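Long-range contacts in AbiQ (Lactococcus lactis, PDB 4GLK), which acts as the toxin of a type III toxin-antitoxin system, an endoribonuclease held in check by the RNA antitoxin AntiQ: residues F44-P49 and M92-D97; A14-F19 and K156-K161; T33-V38 and I48-Y53. The protein carries 1 engineered substitution. One frame throughout, in Å; residues are numbered along the deposited sequence.

Interaction 1. Residues F44-P49 and M92-D97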
loop_
_atom_site.group_PDB
_atom_site.type_symbol
_atom_site.label_atom_id
_atom_site.label_comp_id
_atom_site.label_asym_id
_atom_site.label_seq_id
_atom_site.Cartn_x
_atom_site.Cartn_y
_atom_site.Cartn_z
ATOM N N PHE A 44 14.075 -1.549 -5.754
ATOM C CA PHE A 44 12.770 -2.008 -5.307
ATOM C C PHE A 44 11.673 -1.010 -5.500
ATOM O O PHE A 44 11.825 0.162 -5.161
ATOM C CB PHE A 44 12.828 -2.426 -3.836
ATOM C CG PHE A 44 13.849 -3.501 -3.573
ATOM C CD1 PHE A 44 13.556 -4.835 -3.829
ATOM C CD2 PHE A 44 15.120 -3.177 -3.115
ATOM C CE1 PHE A 44 14.504 -5.830 -3.586
ATOM C CE2 PHE A 44 16.066 -4.172 -2.869
ATOM C CZ PHE A 44 15.746 -5.491 -3.091
ATOM N N ASN A 45 10.553 -1.492 -6.027
ATOM C CA ASN A 45 9.341 -0.703 -6.189
ATOM C C ASN A 45 8.371 -1.107 -5.100
ATOM O O ASN A 45 8.086 -2.288 -4.938
ATOM C CB ASN A 45 8.742 -0.890 -7.565
ATOM C CG ASN A 45 9.576 -0.305 -8.686
ATOM O OD1 ASN A 45 10.105 0.822 -8.615
ATOM N ND2 ASN A 45 9.678 -1.056 -9.763
ATOM N N TYR A 46 7.918 -0.124 -4.327
ATOM C CA TYR A 46 7.029 -0.291 -3.185
ATOM C C TYR A 46 5.596 0.030 -3.509
ATOM O O TYR A 46 5.297 1.034 -4.150
ATOM C CB TYR A 46 7.515 0.563 -2.021
ATOM C CG TYR A 46 8.516 -0.167 -1.162
ATOM C CD1 TYR A 46 9.867 -0.199 -1.502
ATOM C CD2 TYR A 46 8.105 -0.878 -0.037
ATOM C CE1 TYR A 46 10.793 -0.880 -0.716
ATOM C CE2 TYR A 46 9.020 -1.560 0.756
ATOM C CZ TYR A 46 10.361 -1.558 0.414
ATOM O OH TYR A 46 11.223 -2.275 1.186
ATOM N N PHE A 47 4.714 -0.849 -3.064
ATOM C CA PHE A 47 3.281 -0.757 -3.278
ATOM C C PHE A 47 2.546 -0.779 -1.946
ATOM O O PHE A 47 2.863 -1.603 -1.108
ATOM C CB PHE A 47 2.834 -1.896 -4.216
ATOM C CG PHE A 47 3.495 -1.751 -5.574
ATOM C CD1 PHE A 47 2.890 -1.014 -6.583
ATOM C CD2 PHE A 47 4.767 -2.267 -5.806
ATOM C CE1 PHE A 47 3.538 -0.793 -7.798
ATOM C CE2 PHE A 47 5.406 -2.064 -7.032
ATOM C CZ PHE A 47 4.780 -1.339 -8.023
ATOM N N ILE A 48 1.591 0.155 -1.750
ATOM C CA ILE A 48 0.781 0.299 -0.533
ATOM C C ILE A 48 -0.585 -0.375 -0.719
ATOM O O ILE A 48 -1.287 -0.083 -1.703
ATOM C CB ILE A 48 0.591 1.789 -0.144
ATOM C CG1 ILE A 48 1.930 2.537 -0.052
ATOM C CG2 ILE A 48 -0.162 1.934 1.181
ATOM C CD1 ILE A 48 1.794 4.027 0.212
ATOM N N PRO A 49 -1.023 -1.218 0.237
ATOM C CA PRO A 49 -2.389 -1.749 0.134
ATOM C C PRO A 49 -3.395 -0.646 0.500
ATOM O O PRO A 49 -3.128 0.191 1.342
ATOM C CB PRO A 49 -2.400 -2.919 1.115
ATOM C CG PRO A 49 -1.341 -2.574 2.129
ATOM C CD PRO A 49 -0.353 -1.648 1.483
ATOM N N MET A 92 3.195 -1.506 3.374
ATOM C CA MET A 92 3.705 -1.469 2.000
ATOM C C MET A 92 4.752 -2.582 1.809
ATOM O O MET A 92 5.362 -3.046 2.785
ATOM C CB MET A 92 4.253 -0.081 1.627
ATOM C CG MET A 92 5.512 0.261 2.345
ATOM S SD MET A 92 6.127 1.864 1.869
ATOM C CE MET A 92 7.721 1.806 2.709
ATOM N N ILE A 93 4.928 -3.027 0.556
ATOM C CA ILE A 93 5.827 -4.128 0.250
ATOM C C ILE A 93 6.618 -3.907 -1.018
ATOM O O ILE A 93 6.104 -3.313 -1.980
ATOM C CB ILE A 93 5.013 -5.482 0.144
ATOM C CG1 ILE A 93 3.837 -5.371 -0.869
ATOM C CG2 ILE A 93 4.554 -6.016 1.535
ATOM C CD1 ILE A 93 3.201 -6.715 -1.325
ATOM N N PRO A 94 7.839 -4.491 -1.093
ATOM C CA PRO A 94 8.573 -4.462 -2.361
ATOM C C PRO A 94 8.016 -5.580 -3.257
ATOM O O PRO A 94 7.793 -6.711 -2.792
ATOM C CB PRO A 94 10.019 -4.727 -1.927
ATOM C CG PRO A 94 9.893 -5.584 -0.718
ATOM C CD PRO A 94 8.576 -5.259 -0.063
ATOM N N VAL A 95 7.737 -5.260 -4.524
ATOM C CA VAL A 95 7.183 -6.253 -5.447
ATOM C C VAL A 95 8.053 -6.327 -6.702
ATOM O O VAL A 95 8.213 -5.312 -7.392
ATOM C CB VAL A 95 5.678 -5.995 -5.818
ATOM C CG1 VAL A 95 5.142 -7.095 -6.753
ATOM C CG2 VAL A 95 4.805 -5.881 -4.577
ATOM N N PRO A 96 8.593 -7.521 -7.037
ATOM C CA PRO A 96 9.373 -7.644 -8.291
ATOM C C PRO A 96 8.438 -7.416 -9.475
ATOM O O PRO A 96 7.240 -7.675 -9.367
ATOM C CB PRO A 96 9.859 -9.099 -8.268
ATOM C CG PRO A 96 9.643 -9.578 -6.867
ATOM C CD PRO A 96 8.464 -8.821 -6.353
ATOM N N ASP A 97 8.969 -6.895 -10.580
ATOM C CA ASP A 97 8.211 -6.612 -11.801
ATOM C C ASP A 97 7.279 -7.764 -12.251
ATOM O O ASP A 97 6.165 -7.506 -12.698
ATOM C CB ASP A 97 9.177 -6.235 -12.941
ATOM C CG ASP A 97 9.983 -4.960 -12.731
ATOM O OD1 ASP A 97 9.371 -3.911 -12.401
ATOM O OD2 ASP A 97 11.219 -4.997 -12.944
HETATM O O HOH W 1 10.752 -4.284 -7.023
HETATM O O HOH W 2 8.784 -3.662 -9.488
#

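Interaction 2. Residues A14-F19 and K156-K161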
loop_
_atom_site.group_PDB
_atom_site.type_symbol
_atom_site.label_atom_id
_atom_site.label_comp_id
_atom_site.label_asym_id
_atom_site.label_seq_id
_atom_site.Cartn_x
_atom_site.Cartn_y
_atom_site.Cartn_z
ATOM N N ALA A 14 1.838 -15.140 -0.708
ATOM C CA ALA A 14 1.950 -16.319 0.159
ATOM C C ALA A 14 3.403 -16.523 0.560
ATOM O O ALA A 14 3.658 -16.897 1.696
ATOM C CB ALA A 14 1.407 -17.567 -0.532
ATOM N N TYR A 15 4.345 -16.209 -0.352
ATOM C CA TYR A 15 5.776 -16.305 -0.112
ATOM C C TYR A 15 6.260 -15.249 0.898
ATOM O O TYR A 15 7.046 -15.593 1.783
ATOM C CB TYR A 15 6.550 -16.244 -1.425
ATOM C CG TYR A 15 8.042 -16.033 -1.270
ATOM C CD1 TYR A 15 8.903 -17.115 -1.071
ATOM C CD2 TYR A 15 8.605 -14.768 -1.411
ATOM C CE1 TYR A 15 10.285 -16.935 -1.007
ATOM C CE2 TYR A 15 9.981 -14.577 -1.353
ATOM C CZ TYR A 15 10.818 -15.660 -1.141
ATOM O OH TYR A 15 12.167 -15.440 -1.061
ATOM N N LEU A 16 5.817 -13.973 0.760
ATOM C CA LEU A 16 6.209 -12.928 1.709
ATOM C C LEU A 16 5.636 -13.214 3.091
ATOM O O LEU A 16 6.328 -12.976 4.073
ATOM C CB LEU A 16 5.803 -11.514 1.270
ATOM C CG LEU A 16 6.493 -10.887 0.068
ATOM C CD1 LEU A 16 6.122 -9.426 -0.032
ATOM C CD2 LEU A 16 8.025 -11.024 0.134
ATOM N N ARG A 17 4.390 -13.736 3.162
ATOM C CA ARG A 17 3.715 -14.061 4.425
ATOM C C ARG A 17 4.394 -15.203 5.208
ATOM O O ARG A 17 4.102 -15.377 6.393
ATOM C CB ARG A 17 2.205 -14.289 4.245
ATOM C CG ARG A 17 1.451 -13.064 3.743
ATOM C CD ARG A 17 -0.054 -13.227 3.782
ATOM N NE ARG A 17 -0.585 -12.762 5.069
ATOM C CZ ARG A 17 -1.058 -13.566 6.008
ATOM N NH1 ARG A 17 -1.126 -14.870 5.813
ATOM N NH2 ARG A 17 -1.493 -13.057 7.158
ATOM N N LYS A 18 5.317 -15.961 4.561
ATOM C CA LYS A 18 6.155 -16.968 5.230
ATOM C C LYS A 18 7.060 -16.273 6.268
ATOM O O LYS A 18 7.293 -16.816 7.339
ATOM C CB LYS A 18 7.084 -17.652 4.219
ATOM C CG LYS A 18 6.556 -18.944 3.628
ATOM C CD LYS A 18 7.045 -19.166 2.194
ATOM C CE LYS A 18 5.866 -19.454 1.271
ATOM N NZ LYS A 18 6.275 -19.976 -0.064
ATOM N N PHE A 19 7.556 -15.064 5.923
ATOM C CA PHE A 19 8.520 -14.266 6.704
ATOM C C PHE A 19 7.914 -13.055 7.417
ATOM O O PHE A 19 8.403 -12.693 8.482
ATOM C CB PHE A 19 9.678 -13.815 5.802
ATOM C CG PHE A 19 10.179 -14.876 4.850
ATOM C CD1 PHE A 19 11.040 -15.879 5.287
ATOM C CD2 PHE A 19 9.795 -14.873 3.515
ATOM C CE1 PHE A 19 11.504 -16.859 4.403
ATOM C CE2 PHE A 19 10.250 -15.864 2.636
ATOM C CZ PHE A 19 11.112 -16.843 3.082
ATOM N N LYS A 156 13.383 -4.396 5.176
ATOM C CA LYS A 156 14.663 -4.957 4.742
ATOM C C LYS A 156 14.669 -6.460 4.519
ATOM O O LYS A 156 15.252 -6.931 3.538
ATOM C CB LYS A 156 15.780 -4.503 5.670
ATOM C CG LYS A 156 16.576 -3.345 5.075
ATOM C CD LYS A 156 15.856 -2.027 4.935
ATOM C CE LYS A 156 16.849 -0.899 4.792
ATOM N NZ LYS A 156 17.291 -0.719 3.389
ATOM N N LEU A 157 14.006 -7.207 5.402
ATOM C CA LEU A 157 13.854 -8.659 5.272
ATOM C C LEU A 157 13.033 -8.962 3.988
ATOM O O LEU A 157 13.398 -9.854 3.221
ATOM C CB LEU A 157 13.152 -9.224 6.529
ATOM C CG LEU A 157 12.670 -10.685 6.478
ATOM C CD1 LEU A 157 13.824 -11.649 6.665
ATOM C CD2 LEU A 157 11.601 -10.951 7.534
ATOM N N LEU A 158 11.972 -8.169 3.737
ATOM C CA LEU A 158 11.125 -8.322 2.555
ATOM C C LEU A 158 11.931 -8.056 1.278
ATOM O O LEU A 158 11.794 -8.802 0.323
ATOM C CB LEU A 158 9.881 -7.421 2.626
ATOM C CG LEU A 158 8.794 -7.746 3.661
ATOM C CD1 LEU A 158 7.709 -6.700 3.618
ATOM C CD2 LEU A 158 8.096 -9.076 3.356
ATOM N N GLU A 159 12.815 -7.055 1.302
ATOM C CA GLU A 159 13.718 -6.721 0.202
ATOM C C GLU A 159 14.677 -7.873 -0.085
ATOM O O GLU A 159 14.836 -8.223 -1.246
ATOM C CB GLU A 159 14.516 -5.449 0.507
ATOM C CG GLU A 159 13.712 -4.174 0.325
ATOM C CD GLU A 159 14.415 -2.884 0.707
ATOM O OE1 GLU A 159 13.756 -1.824 0.673
ATOM O OE2 GLU A 159 15.627 -2.922 1.006
ATOM N N ALA A 160 15.250 -8.501 0.968
ATOM C CA ALA A 160 16.147 -9.655 0.858
ATOM C C ALA A 160 15.411 -10.832 0.254
ATOM O O ALA A 160 15.955 -11.500 -0.627
ATOM C CB ALA A 160 16.709 -10.037 2.226
ATOM N N LYS A 161 14.161 -11.050 0.682
ATOM C CA LYS A 161 13.371 -12.143 0.148
ATOM C C LYS A 161 12.751 -11.867 -1.235
ATOM O O LYS A 161 12.568 -12.810 -1.997
ATOM C CB LYS A 161 12.434 -12.744 1.198
ATOM C CG LYS A 161 13.100 -13.912 1.935
ATOM C CD LYS A 161 13.946 -13.516 3.139
ATOM C CE LYS A 161 14.557 -14.726 3.811
ATOM N NZ LYS A 161 15.866 -15.109 3.217
#

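Interaction 3. Residues T33-V38 and I48-Y53. Engineered in segment 48-53: L51 (natural residue Ser).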
loop_
_atom_site.group_PDB
_atom_site.type_symbol
_atom_site.label_atom_id
_atom_site.label_comp_id
_atom_site.label_asym_id
_atom_site.label_seq_id
_atom_site.Cartn_x
_atom_site.Cartn_y
_atom_site.Cartn_z
ATOM N N THR A 33 -5.983 -4.645 -3.103
ATOM C CA THR A 33 -5.652 -3.643 -4.115
ATOM C C THR A 33 -4.506 -2.832 -3.582
ATOM O O THR A 33 -4.508 -2.413 -2.423
ATOM C CB THR A 33 -6.844 -2.863 -4.700
ATOM O OG1 THR A 33 -6.641 -1.448 -4.587
ATOM C CG2 THR A 33 -8.167 -3.295 -4.152
ATOM N N TYR A 34 -3.490 -2.709 -4.413
ATOM C CA TYR A 34 -2.256 -2.019 -4.119
ATOM C C TYR A 34 -2.151 -0.810 -5.021
ATOM O O TYR A 34 -2.720 -0.792 -6.117
ATOM C CB TYR A 34 -1.063 -2.971 -4.381
ATOM C CG TYR A 34 -0.850 -3.973 -3.270
ATOM C CD1 TYR A 34 -1.521 -5.187 -3.255
ATOM C CD2 TYR A 34 0.009 -3.686 -2.210
ATOM C CE1 TYR A 34 -1.355 -6.093 -2.210
ATOM C CE2 TYR A 34 0.196 -4.589 -1.172
ATOM C CZ TYR A 34 -0.486 -5.791 -1.174
ATOM O OH TYR A 34 -0.296 -6.664 -0.135
ATOM N N VAL A 35 -1.397 0.192 -4.570
ATOM C CA VAL A 35 -1.107 1.393 -5.330
ATOM C C VAL A 35 0.401 1.585 -5.343
ATOM O O VAL A 35 1.072 1.370 -4.328
ATOM C CB VAL A 35 -1.835 2.672 -4.836
ATOM C CG1 VAL A 35 -1.767 3.758 -5.913
ATOM C CG2 VAL A 35 -3.297 2.392 -4.451
ATOM N N GLY A 36 0.916 1.997 -6.491
ATOM C CA GLY A 36 2.339 2.254 -6.645
ATOM C C GLY A 36 2.721 2.886 -7.959
ATOM O O GLY A 36 1.874 3.026 -8.847
ATOM N N VAL A 37 4.008 3.251 -8.121
ATOM C CA VAL A 37 5.100 3.131 -7.132
ATOM C C VAL A 37 5.072 4.358 -6.217
ATOM O O VAL A 37 4.975 5.492 -6.682
ATOM C CB VAL A 37 6.487 2.951 -7.807
ATOM C CG1 VAL A 37 7.579 2.682 -6.783
ATOM C CG2 VAL A 37 6.448 1.838 -8.850
ATOM N N VAL A 38 5.115 4.105 -4.915
ATOM C CA VAL A 38 5.067 5.134 -3.888
ATOM C C VAL A 38 6.481 5.454 -3.410
ATOM O O VAL A 38 6.725 6.521 -2.856
ATOM C CB VAL A 38 4.154 4.674 -2.719
ATOM C CG1 VAL A 38 2.742 4.354 -3.214
ATOM C CG2 VAL A 38 4.755 3.481 -1.959
ATOM N N ILE A 48 1.591 0.155 -1.750
ATOM C CA ILE A 48 0.781 0.299 -0.533
ATOM C C ILE A 48 -0.585 -0.375 -0.719
ATOM O O ILE A 48 -1.287 -0.083 -1.703
ATOM C CB ILE A 48 0.591 1.789 -0.144
ATOM C CG1 ILE A 48 1.930 2.537 -0.052
ATOM C CG2 ILE A 48 -0.162 1.934 1.181
ATOM C CD1 ILE A 48 1.794 4.027 0.212
ATOM N N PRO A 49 -1.023 -1.218 0.237
ATOM C CA PRO A 49 -2.389 -1.749 0.134
ATOM C C PRO A 49 -3.395 -0.646 0.500
ATOM O O PRO A 49 -3.128 0.191 1.342
ATOM C CB PRO A 49 -2.400 -2.919 1.115
ATOM C CG PRO A 49 -1.341 -2.574 2.129
ATOM C CD PRO A 49 -0.353 -1.648 1.483
ATOM N N LEU A 50 -4.518 -0.619 -0.201
ATOM C CA LEU A 50 -5.579 0.364 -0.041
ATOM C C LEU A 50 -6.791 -0.336 0.571
ATOM O O LEU A 50 -7.158 -1.430 0.112
ATOM C CB LEU A 50 -5.924 0.932 -1.446
ATOM C CG LEU A 50 -7.141 1.878 -1.597
ATOM C CD1 LEU A 50 -6.814 3.054 -2.515
ATOM C CD2 LEU A 50 -8.339 1.122 -2.201
ATOM N N LEU A 51 -7.393 0.280 1.611
ATOM C CA LEU A 51 -8.635 -0.194 2.234
ATOM C C LEU A 51 -9.742 0.829 1.971
ATOM O O LEU A 51 -9.533 2.016 2.219
ATOM C CB LEU A 51 -8.492 -0.408 3.757
ATOM C CG LEU A 51 -7.490 -1.452 4.252
ATOM C CD1 LEU A 51 -7.611 -1.624 5.765
ATOM C CD2 LEU A 51 -7.692 -2.815 3.566
ATOM N N SER A 52 -10.910 0.384 1.482
ATOM C CA SER A 52 -12.048 1.277 1.225
ATOM C C SER A 52 -12.722 1.733 2.514
ATOM O O SER A 52 -12.695 0.999 3.503
ATOM C CB SER A 52 -13.063 0.605 0.307
ATOM O OG SER A 52 -12.605 0.667 -1.036
ATOM N N TYR A 53 -13.305 2.952 2.516
ATOM C CA TYR A 53 -14.008 3.504 3.683
ATOM C C TYR A 53 -15.349 2.786 3.914
ATOM O O TYR A 53 -16.095 2.571 2.960
ATOM C CB TYR A 53 -14.247 5.020 3.529
ATOM C CG TYR A 53 -14.958 5.656 4.707
ATOM C CD1 TYR A 53 -14.260 6.014 5.856
ATOM C CD2 TYR A 53 -16.326 5.924 4.664
ATOM C CE1 TYR A 53 -14.908 6.589 6.949
ATOM C CE2 TYR A 53 -16.987 6.496 5.754
ATOM C CZ TYR A 53 -16.270 6.837 6.892
ATOM O OH TYR A 53 -16.891 7.425 7.966
HETATM O O HOH W 3 -6.756 -4.049 -0.223
#

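Interaction 1. Residues F44-P49 and M92-D97
M92 reaches Y46 because its CG sits between the backbone N and the carbonyl carbon (chi1 70°) and the chain runs extended beyond it, carrying CG, SD and CE along the CD2 side of the tyrosine ring. Y46 in turn has chi1 at -88°, which lays its ring alongside P94, the two side chains pointing the same way. M92 CG comes to 3.7 Å from Y46 CD2, and M92 SD lies 4.8 Å from the Y46 ring centroid in an oblique Met-aromatic contact. P94 takes a face of that ring: its CB stands 4.2 Å from the Y46 centroid, a CH-pi contact, while P94 N lies over the same ring nearer the rim. F44, two residues before Y46, packs its CD1 against P94 CB.

Beneath these side chains, strands 45-52 and 79-94 are antiparallel neighbours in the six-stranded sheet of this ToxN-family toxin. Y46 and P94 form a non-hydrogen-bonded pair with side chains on one face; F47 and I93 form the hydrogen-bonded pair on the other. F47 N donates to I93 O at 3.0 Å, and I93 N returns to F47 O at 3.0 Å. The next bond, V95 N to N45 O at 3.0 Å, approaches nearly head-on to the carbonyl, with a C=O...N angle of 173°. On the F47 face, V95 CG2 touches F47 CD2 at 3.8 Å, the two side chains crossing at about a right angle.

Polarity gathers at the N45 end. One water accepts from N45 N and donates to V95 O, while a second accepts from N45 ND2 and donates to V95 O and D97 OD1. Inside, the Y46 hydroxyl is hydrogen-bonded to E159 of helix 155-166, and helix 126-143 backs M92 through S133 and Y137.

Interaction 2. Residues A14-F19 and K156-K161
Y15 of helix 10-16, and F19 a turn further along the chain, clasp the lysine K161 of helix 155-166, while L16 meets L158 deeper down: a helix-to-helix packing contact at the flank of the central sheet. The buried, apolar part is the leucine pair. L158 CD2 is set against the L16 side-chain carbons, 3.8 Å from L16 CD2, with the two side chains crossing at about a right angle. Both leucines rest on I93 of strand 79-94, which ties this end of the contact to the sheet.

Toward solvent the packing turns to one exposed ring and one long chain, close all the same. K161 is bent at chi2 (86°) and chi4 (88°), which lays CG and CE across F19; K161 CG is 3.5 Å from F19 CE2, a CH-pi contact over the face. K18 CB covers part of the opposite face, and F19 CE2 stands over a face of Y15. L157 CD2 touches F19 CB at 3.9 Å. Only the ammonium end is loose: K161 NZ is 5.3 Å from the F19 centroid, at most a weak cation-pi attraction. Polar closure comes from the tyrosine: Y15 OH donates to the backbone atom K161 O at 2.8 Å.

Interaction 3. Residues T33-V38 and I48-Y53
The closest side-chain approach is V38 CG2 to I48 CG1, 3.5 Å. Both methyls of V38 press on the CG1-CD1 branch of I48 from one side: V38 CG1 is 3.6 Å from I48 CD1, and chi1 of -53° turns the isoleucine's CG1 branch toward the valine. On the same face as I48, V35 CG2 meets L50 CD1 at 4.1 Å, and T33 OG1 lies against L50 CD2. The other face belongs to Y34 and P49, where P49 CB stands 4.2 Å from the Y34 ring centroid, a CH-pi contact over the face.

The backbone sets this register. Strands 33-40 and 45-52 are the arms of an antiparallel beta hairpin within the central sheet; the axes of strands 33-37 and 48-52 run 132° apart, well short of the 180° of straight antiparallel strands. V35 and I48 make the hydrogen-bonded pair: V35 N donates to I48 O at 2.9 Å, and I48 N answers to V35 O at 2.9 Å, the latter lying in the carbonyl plane. Y34 with P49 is the neighbouring non-hydrogen-bonded pair. L50 N donates to T33 O at 2.9 Å, and a water accepts from T33 N and donates to L50 O. At the other end the peptide between G36 and V37 is cis, and the chain turns a corner at V38.

Further out, helix 126-143 lays I129 and S133 on V38 and I48, and helix 110-124 brings M115, Q118 and M122 to T33, L50 and V35. Strands 4-8 and 79-94 continue the sheet through backbone bonds from Y34 to F6 and from P49 to L88.

Every direct hydrogen bond between the segments is main chain to main chain, and the side chains meet largely through carbon, which implies cohesion by strand pairing and apolar packing rather than charge. T33 OG1, buried with no partner in the model, is a small polar cost.

Overall arrangement
Interactions 1 and 3 are buried and share strand 45-52, with I48 and P49 in both: one pairs that strand with 79-94, the other with 33-40, so the three strands lie side by side. They also touch directly, Y46 O to V38 N and the F47 ring on G36. Interaction 2 is partly buried, its centre about 15 Å from that of the chain, and joins two helices instead of strands. It meets interaction 1 through L158 on I93 and P94 and through E159 on Y46, but does not touch interaction 3. The sheet contacts take their direct hydrogen bonds from main-chain atoms and add aromatic and aliphatic packing; the helical one has a single tyrosine-to-carbonyl bond and a lysine across a ring.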